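Local coordinates for protein aromatic amino acid beta-eliminating lyase/threonine aldolase (PDB 3LWS) that belongs to the beta-eliminating lyase family of fold-type I pyridoxal phosphate enzymes and carries its cofactor covalently attached to the chain, at residues 248-251 / 252-256; 321-324 / 325-328. All blocks are in the same frame, centred on the assembly; numbering follows the deposited sequence.

Contact 1: 248-251 / 252-256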
loop_
_atom_site.group_PDB
_atom_site.type_symbol
_atom_site.label_atom_id
_atom_site.label_comp_id
_atom_site.label_asym_id
_atom_site.label_seq_id
_atom_site.Cartn_x
_atom_site.Cartn_y
_atom_site.Cartn_z
ATOM N N ASP A 248 -11.061 10.137 4.295
ATOM C CA ASP A 248 -11.622 11.398 4.772
ATOM C C ASP A 248 -13.130 11.494 4.560
ATOM O O ASP A 248 -13.832 11.944 5.455
ATOM C CB ASP A 248 -10.945 12.582 4.056
ATOM C CG ASP A 248 -10.860 13.828 4.928
ATOM O OD1 ASP A 248 -11.129 13.757 6.133
ATOM O OD2 ASP A 248 -10.487 14.863 4.405
ATOM N N TYR A 249 -13.606 11.077 3.382
ATOM C CA TYR A 249 -15.042 11.020 3.087
ATOM C C TYR A 249 -15.821 10.166 4.066
ATOM O O TYR A 249 -16.896 10.592 4.513
ATOM C CB TYR A 249 -15.317 10.476 1.678
ATOM C CG TYR A 249 -16.792 10.377 1.320
ATOM C CD1 TYR A 249 -17.434 11.396 0.631
ATOM C CD2 TYR A 249 -17.539 9.247 1.634
ATOM C CE1 TYR A 249 -18.798 11.320 0.325
ATOM C CE2 TYR A 249 -18.918 9.165 1.309
ATOM C CZ TYR A 249 -19.515 10.211 0.651
ATOM O OH TYR A 249 -20.838 10.133 0.313
ATOM N N TYR A 250 -15.339 8.942 4.361
ATOM C CA TYR A 250 -16.099 8.072 5.303
ATOM C C TYR A 250 -15.949 8.561 6.725
ATOM O O TYR A 250 -16.851 8.388 7.542
ATOM C CB TYR A 250 -15.782 6.584 5.091
ATOM C CG TYR A 250 -16.368 6.156 3.767
ATOM C CD1 TYR A 250 -17.746 6.045 3.602
ATOM C CD2 TYR A 250 -15.568 5.923 2.663
ATOM C CE1 TYR A 250 -18.288 5.714 2.400
ATOM C CE2 TYR A 250 -16.111 5.584 1.455
ATOM C CZ TYR A 250 -17.460 5.500 1.322
ATOM O OH TYR A 250 -18.004 5.140 0.119
ATOM N N TYR A 251 -14.823 9.213 7.014
ATOM C CA TYR A 251 -14.665 9.890 8.295
ATOM C C TYR A 251 -15.730 10.987 8.443
ATOM O O TYR A 251 -16.482 10.991 9.420
ATOM C CB TYR A 251 -13.248 10.461 8.491
ATOM C CG TYR A 251 -13.132 11.263 9.756
ATOM C CD1 TYR A 251 -12.944 10.634 10.986
ATOM C CD2 TYR A 251 -13.280 12.654 9.742
ATOM C CE1 TYR A 251 -12.865 11.364 12.165
ATOM C CE2 TYR A 251 -13.201 13.394 10.934
ATOM C CZ TYR A 251 -13.002 12.748 12.132
ATOM O OH TYR A 251 -12.915 13.454 13.303
ATOM N N GLU A 252 -15.814 11.898 7.479
ATOM C CA GLU A 252 -16.803 12.963 7.589
ATOM C C GLU A 252 -18.210 12.381 7.643
ATOM O O GLU A 252 -19.015 12.820 8.483
ATOM C CB GLU A 252 -16.646 13.996 6.463
ATOM C CG GLU A 252 -15.394 14.804 6.604
ATOM C CD GLU A 252 -15.341 15.608 7.898
ATOM O OE1 GLU A 252 -16.405 16.098 8.343
ATOM O OE2 GLU A 252 -14.249 15.733 8.476
ATOM N N LEU A 253 -18.463 11.321 6.864
ATOM C CA LEU A 253 -19.779 10.662 6.849
ATOM C C LEU A 253 -20.182 10.020 8.178
ATOM O O LEU A 253 -21.333 10.120 8.584
ATOM C CB LEU A 253 -19.847 9.604 5.753
ATOM C CG LEU A 253 -21.202 8.907 5.472
ATOM C CD1 LEU A 253 -22.170 9.849 4.703
ATOM C CD2 LEU A 253 -20.993 7.602 4.693
ATOM N N ARG A 254 -19.248 9.379 8.867
ATOM C CA ARG A 254 -19.635 8.515 9.974
ATOM C C ARG A 254 -19.121 8.923 11.351
ATOM O O ARG A 254 -19.452 8.263 12.327
ATOM C CB ARG A 254 -19.237 7.074 9.658
ATOM C CG ARG A 254 -20.011 6.465 8.494
ATOM C CD ARG A 254 -19.760 4.980 8.327
ATOM N NE ARG A 254 -20.541 4.438 7.206
ATOM C CZ ARG A 254 -20.037 3.958 6.057
ATOM N NH1 ARG A 254 -18.730 3.888 5.841
ATOM N NH2 ARG A 254 -20.865 3.511 5.108
ATOM N N LYS A 255 -18.364 10.021 11.442
ATOM C CA LYS A 255 -17.744 10.421 12.708
ATOM C C LYS A 255 -18.741 10.610 13.858
ATOM O O LYS A 255 -18.392 10.374 15.026
ATOM C CB LYS A 255 -16.860 11.665 12.533
ATOM C CG LYS A 255 -17.572 12.908 12.026
ATOM C CD LYS A 255 -16.606 14.076 11.930
ATOM C CE LYS A 255 -17.241 15.303 11.354
ATOM N NZ LYS A 255 -18.524 15.648 11.979
ATOM N N ASP A 256 -19.984 10.942 13.512
ATOM C CA ASP A 256 -20.995 11.264 14.479
ATOM C C ASP A 256 -22.074 10.201 14.553
ATOM O O ASP A 256 -23.208 10.478 14.999
ATOM C CB ASP A 256 -21.612 12.617 14.121
ATOM C CG ASP A 256 -20.629 13.776 14.257
ATOM O OD1 ASP A 256 -19.594 13.644 14.971
ATOM O OD2 ASP A 256 -20.925 14.838 13.666
#
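Tyr250 and Arg254, one turn apart on helix 241-254, show how a helix can align a ring and a charged group. The two side chains run alongside each other in the same direction. The ring and guanidinium planes are 10° apart, and NH1 of Arg254 comes obliquely to 3.3 Å from CD1 of Tyr250. Extended from CG to NE, the Arg254 chain carries its head alongside the phenol; Leu253 CD2 sits 3.9 Å above the middle of the guanidinium plane and also touches Tyr250 CD1 at 3.8 Å. Outside the helix, Asp335 pairs with NE in a salt bridge, and the carbonyl of Leu208 accepts a hydrogen bond from NH1. The hydroxyl of Tyr250 is tied to the carbonyl of Val26.

Tyr251 and Lys255 make a different pairing. Lys255 CG stands between its backbone N and carbonyl carbon (chi1 60°), which lays the aliphatic chain across the tyrosine: CB is over one face, 4.1 Å from the ring centroid in a CH-pi contact, and CD reaches 3.6 Å from CE2. NZ continues to a salt bridge with Asp256 OD2 (3.0 Å), weak as a hydrogen bond. Glu252 OE2 comes to the edge of the same ring, 3.5 Å from CD2, while Phe56 meets the ring edge-to-face.

Beneath these side chains the helical bonds run from the N of Glu252, Leu253, Arg254 and Lys255 to the carbonyls four residues back. Asp248 OD1 and Glu252 OE2 approach to 4.4 Å, and Lys55 of helix 49-60 forms salt bridges with both. The shared cation probably offsets the repulsion between the carboxylates, so that this acidic pair ties the helix to its neighbour, while Arg254 ties it to the loop just after the cofactor-bearing Lys206.

Contact 2: 321-324 / 325-328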
loop_
_atom_site.group_PDB
_atom_site.type_symbol
_atom_site.label_atom_id
_atom_site.label_comp_id
_atom_site.label_asym_id
_atom_site.label_seq_id
_atom_site.Cartn_x
_atom_site.Cartn_y
_atom_site.Cartn_z
ATOM N N VAL A 321 -16.728 -19.681 14.255
ATOM C CA VAL A 321 -15.388 -20.175 14.587
ATOM C C VAL A 321 -15.591 -21.121 15.744
ATOM O O VAL A 321 -16.041 -20.676 16.797
ATOM C CB VAL A 321 -14.401 -19.027 14.964
ATOM C CG1 VAL A 321 -13.039 -19.593 15.443
ATOM C CG2 VAL A 321 -14.191 -18.085 13.774
ATOM N N ASP A 322 -15.295 -22.417 15.539
ATOM C CA ASP A 322 -15.483 -23.408 16.578
ATOM C C ASP A 322 -14.457 -23.223 17.682
ATOM O O ASP A 322 -13.285 -22.951 17.426
ATOM C CB ASP A 322 -15.428 -24.861 16.040
ATOM C CG ASP A 322 -16.757 -25.360 15.572
ATOM O OD1 ASP A 322 -17.776 -24.831 16.064
ATOM O OD2 ASP A 322 -16.789 -26.305 14.751
ATOM N N LYS A 323 -14.934 -23.368 18.912
ATOM C CA LYS A 323 -14.102 -23.298 20.102
ATOM C C LYS A 323 -14.462 -24.547 20.898
ATOM O O LYS A 323 -15.013 -25.516 20.331
ATOM C CB LYS A 323 -14.410 -22.022 20.919
ATOM C CG LYS A 323 -14.261 -20.757 20.168
ATOM C CD LYS A 323 -12.835 -20.302 20.104
ATOM C CE LYS A 323 -12.807 -18.839 19.686
ATOM N NZ LYS A 323 -11.445 -18.268 19.673
ATOM N N ASP A 324 -14.153 -24.536 22.192
ATOM C CA ASP A 324 -14.371 -25.714 23.042
ATOM C C ASP A 324 -15.825 -25.777 23.551
ATOM O O ASP A 324 -16.188 -25.110 24.520
ATOM C CB ASP A 324 -13.386 -25.704 24.218
ATOM C CG ASP A 324 -13.432 -26.997 25.036
ATOM O OD1 ASP A 324 -13.886 -28.037 24.509
ATOM O OD2 ASP A 324 -13.011 -26.967 26.209
ATOM N N GLY A 325 -16.653 -26.587 22.889
ATOM C CA GLY A 325 -18.050 -26.734 23.282
ATOM C C GLY A 325 -18.968 -25.582 22.900
ATOM O O GLY A 325 -20.132 -25.584 23.271
ATOM N N TYR A 326 -18.434 -24.584 22.197
ATOM C CA TYR A 326 -19.229 -23.478 21.660
ATOM C C TYR A 326 -18.587 -22.971 20.367
ATOM O O TYR A 326 -17.481 -23.378 20.027
ATOM C CB TYR A 326 -19.341 -22.362 22.714
ATOM C CG TYR A 326 -18.083 -21.557 22.930
ATOM C CD1 TYR A 326 -17.040 -22.039 23.697
ATOM C CD2 TYR A 326 -17.959 -20.300 22.364
ATOM C CE1 TYR A 326 -15.856 -21.258 23.910
ATOM C CE2 TYR A 326 -16.796 -19.534 22.533
ATOM C CZ TYR A 326 -15.763 -20.007 23.318
ATOM O OH TYR A 326 -14.673 -19.203 23.436
ATOM N N CYS A 327 -19.304 -22.135 19.624
ATOM C CA CYS A 327 -18.783 -21.498 18.417
ATOM C C CYS A 327 -19.131 -20.030 18.463
ATOM O O CYS A 327 -20.095 -19.624 19.122
ATOM C CB CYS A 327 -19.352 -22.136 17.141
ATOM S SG CYS A 327 -21.118 -22.328 17.124
ATOM N N SER A 328 -18.361 -19.236 17.748
ATOM C CA SER A 328 -18.338 -17.793 17.975
ATOM C C SER A 328 -18.306 -17.026 16.682
ATOM O O SER A 328 -17.788 -17.504 15.678
ATOM C CB SER A 328 -17.076 -17.434 18.762
ATOM O OG SER A 328 -17.026 -16.061 19.066
#
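The Tyr326 ring has the aliphatic part of Lys323 over one face: CB lies 3.6 Å from the ring centroid, 21° off the normal, in a close CH-pi contact. With CG anti to the carbonyl carbon (chi1 -57°), Lys323 brings CG 3.6 Å from Tyr326 OH; the bend at chi2 then directs CD onward, and the two side chains cross. At the ring edge, near its plane, Asp324 O is 3.3 Å from CD1. The ring of His293 meets the tyrosine too, the two planes nearly parallel. Tyr326 CG stands between the backbone N and the carbonyl carbon (chi1 73°), a setting that turns the ring back to the lysine.

All this decorates a beta hairpin, strand 321-322 returning as strand 326-332 through a turn close to type II, in which Gly325 takes the position of positive phi. Lys323 N donates to Tyr326 O (2.8 Å) across the base of the two-residue loop. Val321 and Ser328 form the hydrogen-bonded antiparallel pair, each N donating to the other's O. Between that pair and the Lys323-Tyr326 bond, Asp322 faces Cys327 as a non-hydrogen-bonded pair, and Asp322 OD1 comes 3.3 Å from Cys327 CB. The same carboxylate oxygen accepts the backbone N of Ala298, while the Gln297 side-chain amide grips the turn twice, giving NE2 to Lys323 O and receiving Gly325 N at OE1.

In the fold
Contact 1 precedes contact 2 along the chain, and the two share no helix, strand or sheet. Their centres are 35 Å apart, their nearest atoms about 24 Å, and they lie on opposite sides of the chain's centre. Residues 248-256 take in the last part of helix 241-254 and the residues that follow it, after the last strand of the mixed seven-stranded sheet; residues 321-328 form the edge hairpin of the antiparallel four-stranded sheet, in which 321-322 is an outermost strand. One contact thus accompanies the part of the chain with the mixed sheet, the other the small antiparallel sheet, and strand 326-332 leads from the hairpin toward Asp335, an indirect tie to contact 1.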